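Local atomic coordinates of RNA polymerase sigma-H factor (Fusobacterium nucleatum subsp. nucleatum, PDB entry 3MZY), a protein that probably acts as a sigma-70 family initiation factor, directing RNA polymerase to specific promoter sites and being released afterwards. Residues L7-A18 and F32-M41. Numbering follows the deposited sequence.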
ATOM      1  N   LEU A   7      12.756   1.846   2.824  1.00 96.48           N
ATOM      2  CA  LEU A   7      11.730   0.814   2.954  1.00 84.87           C
ATOM      3  C   LEU A   7      10.402   1.218   2.329  1.00 81.62           C
ATOM      4  O   LEU A   7       9.492   0.394   2.220  1.00 76.00           O
ATOM      5  CB  LEU A   7      11.512   0.476   4.433  1.00 81.74           C
ATOM      6  CG  LEU A   7      12.598  -0.322   5.162  1.00 82.41           C
ATOM      7  CD1 LEU A   7      12.494  -0.125   6.663  1.00 84.71           C
ATOM      8  CD2 LEU A   7      12.517  -1.800   4.808  1.00 80.31           C
ATOM      9  N   VAL A   8      10.291   2.482   1.930  1.00 88.00           N
ATOM     10  CA  VAL A   8       9.061   3.016   1.336  1.00 86.27           C
ATOM     11  C   VAL A   8       8.665   2.253   0.069  1.00 82.51           C
ATOM     12  O   VAL A   8       7.498   1.925  -0.115  1.00 76.25           O
ATOM     13  CB  VAL A   8       9.162   4.544   1.079  1.00 98.68           C
ATOM     14  CG1 VAL A   8       8.032   5.040   0.195  1.00 98.04           C
ATOM     15  CG2 VAL A   8       9.149   5.293   2.397  1.00105.55           C
ATOM     16  N   GLN A   9       9.635   1.958  -0.789  1.00 89.94           N
ATOM     17  CA  GLN A   9       9.367   1.138  -1.965  1.00 92.20           C
ATOM     18  C   GLN A   9       8.736  -0.199  -1.574  1.00 84.34           C
ATOM     19  O   GLN A   9       7.737  -0.624  -2.152  1.00 83.02           O
ATOM     20  CB  GLN A   9      10.635   0.933  -2.781  1.00106.83           C
ATOM     21  CG  GLN A   9      10.628   1.642  -4.134  1.00122.89           C
ATOM     22  CD  GLN A   9      10.825   3.150  -4.045  1.00131.52           C
ATOM     23  OE1 GLN A   9      10.052   3.864  -3.399  1.00122.54           O
ATOM     24  NE2 GLN A   9      11.859   3.641  -4.718  1.00152.72           N
ATOM     25  N   GLU A  10       9.301  -0.830  -0.555  1.00 82.02           N
ATOM     26  CA  GLU A  10       8.843  -2.135  -0.101  1.00 80.29           C
ATOM     27  C   GLU A  10       7.411  -2.093   0.428  1.00 74.63           C
ATOM     28  O   GLU A  10       6.599  -2.945   0.081  1.00 77.34           O
ATOM     29  CB  GLU A  10       9.831  -2.705   0.928  1.00 81.03           C
ATOM     30  CG  GLU A  10      11.081  -3.342   0.272  1.00 91.64           C
ATOM     31  CD  GLU A  10      12.155  -2.334  -0.182  1.00 97.47           C
ATOM     32  OE1 GLU A  10      12.112  -1.141   0.217  1.00 93.78           O
ATOM     33  OE2 GLU A  10      13.061  -2.751  -0.936  1.00108.78           O
ATOM     34  N   GLY A  11       7.125  -1.075   1.245  1.00 51.50           N
ATOM     35  CA  GLY A  11       5.779  -0.751   1.739  1.00 51.35           C
ATOM     36  C   GLY A  11       4.735  -0.709   0.641  1.00 52.38           C
ATOM     37  O   GLY A  11       3.724  -1.426   0.702  1.00 52.20           O
ATOM     38  N   ILE A  12       5.014   0.104  -0.380  1.00 52.88           N
ATOM     39  CA  ILE A  12       4.180   0.223  -1.548  1.00 54.46           C
ATOM     40  C   ILE A  12       3.974  -1.118  -2.228  1.00 56.53           C
ATOM     41  O   ILE A  12       2.842  -1.460  -2.581  1.00 57.15           O
ATOM     42  CB  ILE A  12       4.774   1.224  -2.569  1.00 55.19           C
ATOM     43  CG1 ILE A  12       4.973   2.596  -1.908  1.00 55.82           C
ATOM     44  CG2 ILE A  12       3.898   1.307  -3.806  1.00 53.56           C
ATOM     45  CD1 ILE A  12       5.495   3.680  -2.836  1.00 57.93           C
ATOM     46  N   LEU A  13       5.057  -1.865  -2.431  1.00 57.96           N
ATOM     47  CA  LEU A  13       4.954  -3.177  -3.065  1.00 60.80           C
ATOM     48  C   LEU A  13       3.989  -4.036  -2.237  1.00 61.62           C
ATOM     49  O   LEU A  13       3.031  -4.607  -2.785  1.00 62.45           O
ATOM     50  CB  LEU A  13       6.329  -3.862  -3.132  1.00 61.58           C
ATOM     51  CG  LEU A  13       6.700  -4.845  -4.250  1.00 64.51           C
ATOM     52  CD1 LEU A  13       7.549  -5.976  -3.658  1.00 65.00           C
ATOM     53  CD2 LEU A  13       5.496  -5.426  -5.028  1.00 67.02           C
ATOM     54  N   GLY A  14       4.258  -4.105  -0.923  1.00 61.24           N
ATOM     55  CA  GLY A  14       3.413  -4.810   0.048  1.00 62.15           C
ATOM     56  C   GLY A  14       1.947  -4.463  -0.131  1.00 62.70           C
ATOM     57  O   GLY A  14       1.104  -5.358  -0.168  1.00 64.50           O
ATOM     58  N   LEU A  15       1.652  -3.172  -0.282  1.00 61.14           N
ATOM     59  CA  LEU A  15       0.292  -2.700  -0.426  1.00 60.98           C
ATOM     60  C   LEU A  15      -0.340  -3.152  -1.744  1.00 63.03           C
ATOM     61  O   LEU A  15      -1.489  -3.604  -1.758  1.00 63.87           O
ATOM     62  CB  LEU A  15       0.223  -1.167  -0.299  1.00 59.86           C
ATOM     63  CG  LEU A  15      -1.112  -0.470  -0.627  1.00 58.06           C
ATOM     64  CD1 LEU A  15      -2.187  -0.781   0.406  1.00 56.61           C
ATOM     65  CD2 LEU A  15      -0.957   1.036  -0.750  1.00 55.36           C
ATOM     66  N   LEU A  16       0.403  -2.993  -2.843  1.00 63.75           N
ATOM     67  CA  LEU A  16      -0.011  -3.431  -4.164  1.00 64.90           C
ATOM     68  C   LEU A  16      -0.311  -4.926  -4.191  1.00 65.68           C
ATOM     69  O   LEU A  16      -1.216  -5.377  -4.901  1.00 66.73           O
ATOM     70  CB  LEU A  16       1.087  -3.103  -5.175  1.00 66.13           C
ATOM     71  CG  LEU A  16       0.925  -1.961  -6.185  1.00 67.68           C
ATOM     72  CD1 LEU A  16      -0.012  -0.865  -5.698  1.00 67.68           C
ATOM     73  CD2 LEU A  16       2.298  -1.398  -6.523  1.00 68.70           C
ATOM     74  N   LYS A  17       0.472  -5.678  -3.423  1.00 65.06           N
ATOM     75  CA  LYS A  17       0.258  -7.110  -3.228  1.00 66.27           C
ATOM     76  C   LYS A  17      -1.023  -7.331  -2.444  1.00 65.64           C
ATOM     77  O   LYS A  17      -1.855  -8.149  -2.830  1.00 66.98           O
ATOM     78  CB  LYS A  17       1.437  -7.738  -2.478  1.00 66.08           C
ATOM     79  CG  LYS A  17       2.580  -8.190  -3.377  1.00 68.08           C
ATOM     80  CD  LYS A  17       3.553  -9.090  -2.626  1.00 68.82           C
ATOM     81  CE  LYS A  17       4.851  -9.238  -3.383  1.00 69.75           C
ATOM     82  NZ  LYS A  17       5.721 -10.256  -2.735  1.00 70.75           N
ATOM     83  N   ALA A  18      -1.172  -6.588  -1.345  1.00 63.47           N
ATOM     84  CA  ALA A  18      -2.383  -6.626  -0.539  1.00 62.64           C
ATOM     85  C   ALA A  18      -3.622  -6.494  -1.422  1.00 62.97           C
ATOM     86  O   ALA A  18      -4.540  -7.308  -1.339  1.00 63.46           O
ATOM     87  CB  ALA A  18      -2.355  -5.522   0.508  1.00 60.78           C
ATOM     88  N   PHE A  32      -5.150  -7.138   6.387  1.00 61.83           N
ATOM     89  CA  PHE A  32      -4.432  -7.849   5.329  1.00 60.82           C
ATOM     90  C   PHE A  32      -3.322  -6.957   4.775  1.00 58.21           C
ATOM     91  O   PHE A  32      -2.201  -7.416   4.538  1.00 60.47           O
ATOM     92  CB  PHE A  32      -5.367  -8.384   4.218  1.00 61.26           C
ATOM     93  CG  PHE A  32      -4.646  -9.219   3.170  1.00 62.87           C
ATOM     94  CD1 PHE A  32      -4.075 -10.457   3.510  1.00 66.39           C
ATOM     95  CD2 PHE A  32      -4.513  -8.759   1.848  1.00 62.87           C
ATOM     96  CE1 PHE A  32      -3.392 -11.233   2.550  1.00 68.55           C
ATOM     97  CE2 PHE A  32      -3.841  -9.527   0.884  1.00 65.54           C
ATOM     98  CZ  PHE A  32      -3.279 -10.768   1.237  1.00 68.41           C
ATOM     99  N   ALA A  33      -3.630  -5.683   4.613  1.00 55.51           N
ATOM    100  CA  ALA A  33      -2.653  -4.726   4.126  1.00 55.18           C
ATOM    101  C   ALA A  33      -1.472  -4.621   5.086  1.00 55.62           C
ATOM    102  O   ALA A  33      -0.307  -4.645   4.664  1.00 57.86           O
ATOM    103  CB  ALA A  33      -3.303  -3.372   3.901  1.00 54.40           C
ATOM    104  N   PHE A  34      -1.790  -4.556   6.381  1.00 56.00           N
ATOM    105  CA  PHE A  34      -0.803  -4.417   7.452  1.00 53.67           C
ATOM    106  C   PHE A  34       0.144  -5.620   7.418  1.00 53.82           C
ATOM    107  O   PHE A  34       1.371  -5.465   7.450  1.00 52.27           O
ATOM    108  CB  PHE A  34      -1.549  -4.266   8.792  1.00 55.86           C
ATOM    109  CG  PHE A  34      -0.665  -4.326  10.025  1.00 53.39           C
ATOM    110  CD1 PHE A  34       0.182  -3.266  10.363  1.00 48.40           C
ATOM    111  CD2 PHE A  34      -0.730  -5.430  10.887  1.00 55.91           C
ATOM    112  CE1 PHE A  34       0.981  -3.330  11.543  1.00 48.99           C
ATOM    113  CE2 PHE A  34       0.056  -5.494  12.055  1.00 54.24           C
ATOM    114  CZ  PHE A  34       0.909  -4.455  12.381  1.00 49.27           C
ATOM    115  N   LEU A  35      -0.431  -6.811   7.307  1.00 56.75           N
ATOM    116  CA  LEU A  35       0.348  -8.033   7.101  1.00 58.67           C
ATOM    117  C   LEU A  35       1.309  -7.995   5.891  1.00 55.57           C
ATOM    118  O   LEU A  35       2.528  -8.143   6.069  1.00 55.52           O
ATOM    119  CB  LEU A  35      -0.587  -9.245   7.024  1.00 63.57           C
ATOM    120  CG  LEU A  35      -0.695 -10.184   8.232  1.00 71.13           C
ATOM    121  CD1 LEU A  35      -0.135 -11.558   7.872  1.00 75.44           C
ATOM    122  CD2 LEU A  35      -0.059  -9.632   9.552  1.00 72.89           C
ATOM    123  N   CYS A  36       0.762  -7.780   4.683  1.00 53.71           N
ATOM    124  CA  CYS A  36       1.573  -7.741   3.455  1.00 51.64           C
ATOM    125  C   CYS A  36       2.645  -6.681   3.517  1.00 49.69           C
ATOM    126  O   CYS A  36       3.785  -6.923   3.104  1.00 50.56           O
ATOM    127  CB  CYS A  36       0.722  -7.526   2.204  1.00 51.11           C
ATOM    128  SG  CYS A  36      -0.457  -8.868   1.939  1.00 55.91           S
ATOM    129  N   ILE A  37       2.285  -5.520   4.050  1.00 48.26           N
ATOM    130  CA  ILE A  37       3.210  -4.405   4.099  1.00 47.39           C
ATOM    131  C   ILE A  37       4.393  -4.671   5.027  1.00 48.43           C
ATOM    132  O   ILE A  37       5.538  -4.368   4.681  1.00 49.61           O
ATOM    133  CB  ILE A  37       2.488  -3.091   4.432  1.00 47.23           C
ATOM    134  CG1 ILE A  37       1.695  -2.630   3.201  1.00 46.89           C
ATOM    135  CG2 ILE A  37       3.499  -2.037   4.897  1.00 45.91           C
ATOM    136  CD1 ILE A  37       0.480  -1.745   3.500  1.00 48.79           C
ATOM    137  N   ARG A  38       4.141  -5.294   6.172  1.00 49.70           N
ATOM    138  CA  ARG A  38       5.256  -5.594   7.061  1.00 52.31           C
ATOM    139  C   ARG A  38       6.062  -6.798   6.588  1.00 55.50           C
ATOM    140  O   ARG A  38       7.256  -6.862   6.839  1.00 58.23           O
ATOM    141  CB  ARG A  38       4.802  -5.718   8.516  1.00 53.36           C
ATOM    142  CG  ARG A  38       4.274  -4.378   9.077  1.00 50.03           C
ATOM    143  CD  ARG A  38       4.027  -4.457  10.572  1.00 48.97           C
ATOM    144  NE  ARG A  38       5.252  -4.593  11.370  1.00 49.41           N
ATOM    145  CZ  ARG A  38       6.025  -3.571  11.746  1.00 47.68           C
ATOM    146  NH1 ARG A  38       7.107  -3.794  12.477  1.00 50.78           N
ATOM    147  NH2 ARG A  38       5.729  -2.328  11.385  1.00 41.87           N
ATOM    148  N   ARG A  39       5.428  -7.726   5.869  1.00 56.39           N
ATOM    149  CA  ARG A  39       6.183  -8.866   5.310  1.00 60.37           C
ATOM    150  C   ARG A  39       7.202  -8.326   4.306  1.00 60.48           C
ATOM    151  O   ARG A  39       8.372  -8.695   4.367  1.00 64.68           O
ATOM    152  CB  ARG A  39       5.281  -9.958   4.692  1.00 60.76           C
ATOM    153  N   GLU A  40       6.767  -7.418   3.431  1.00 62.09           N
ATOM    154  CA  GLU A  40       7.673  -6.787   2.470  1.00 61.28           C
ATOM    155  C   GLU A  40       8.795  -5.997   3.115  1.00 58.24           C
ATOM    156  O   GLU A  40       9.925  -6.048   2.660  1.00 59.66           O
ATOM    157  CB  GLU A  40       6.933  -5.877   1.487  1.00 62.43           C
ATOM    158  CG  GLU A  40       6.182  -6.582   0.400  1.00 68.26           C
ATOM    159  CD  GLU A  40       7.004  -7.611  -0.351  1.00 73.58           C
ATOM    160  OE1 GLU A  40       6.471  -8.717  -0.569  1.00 79.73           O
ATOM    161  OE2 GLU A  40       8.161  -7.324  -0.727  1.00 74.85           O
HETATM  162  N   MSE A  41       8.490  -5.248   4.159  1.00 57.74           N
HETATM  163  CA  MSE A  41       9.538  -4.517   4.872  1.00 57.52           C
HETATM  164  C   MSE A  41      10.561  -5.455   5.488  1.00 56.34           C
HETATM  165  O   MSE A  41      11.766  -5.231   5.377  1.00 57.06           O
HETATM  166  CB  MSE A  41       8.940  -3.650   5.970  1.00 60.26           C
HETATM  167  CG  MSE A  41       8.179  -2.441   5.474  1.00 64.74           C
HETATM  168 SE   MSE A  41       6.976  -1.769   6.856  1.00 76.07          SE
HETATM  169  CE  MSE A  41       8.237  -1.411   8.338  1.00 77.36           C
TER
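Glu40 lays its CG over Gly14 CA, with CB against the carbonyl oxygen of Glu10, a knob seated in the hole formed by Glu10, Leu13, Gly14 and Lys17. It belongs to a roughly antiparallel helix pair, helix 8-21 against helix 29-50, within the partial sigma-70 region 2 of this chain. The pair illustrates how glycine lets helices come close: the axes of the two segments come within 7.3 Å, their N-to-C directions 140° apart, and Gly14, with no side chain, puts its CA 4.1 Å from Ile37 CA. Beyond CG, the Glu40 chain bends (chi2 -51°) and carries its carboxylate past the glycine toward the longer side chains. There Lys17, extended beyond CG, crosses it at about a right angle, and its NZ forms a salt bridge with Glu40 OE1 at 2.8 Å, arriving 36° out of the carboxylate plane. The other oxygen, OE2, rests against the CD1 methyl of Leu13. Ile37 is buried; its CG1 packs on the Gly11 carbonyl oxygen, while CD1 runs beside Leu15 CB at 3.9 Å, both side chains pointing the same way. Leu118 and Leu121 of helix 112-121 add to this apolar layer, touching Leu15, with Leu121 also reaching Ile37. Farther along, at Ala18 and Ala33, small residues again allow close approach, the Ala18 methyl lying 3.7 Å from Ala33 CA and also meeting Cys36 CB. With CG anti to the backbone N, the Phe32 ring has Cys36 SG above one face, offset toward the rim, and presents its edge to Ala18, whose O lies in the ring plane, 3.2 Å from Phe32 CE2.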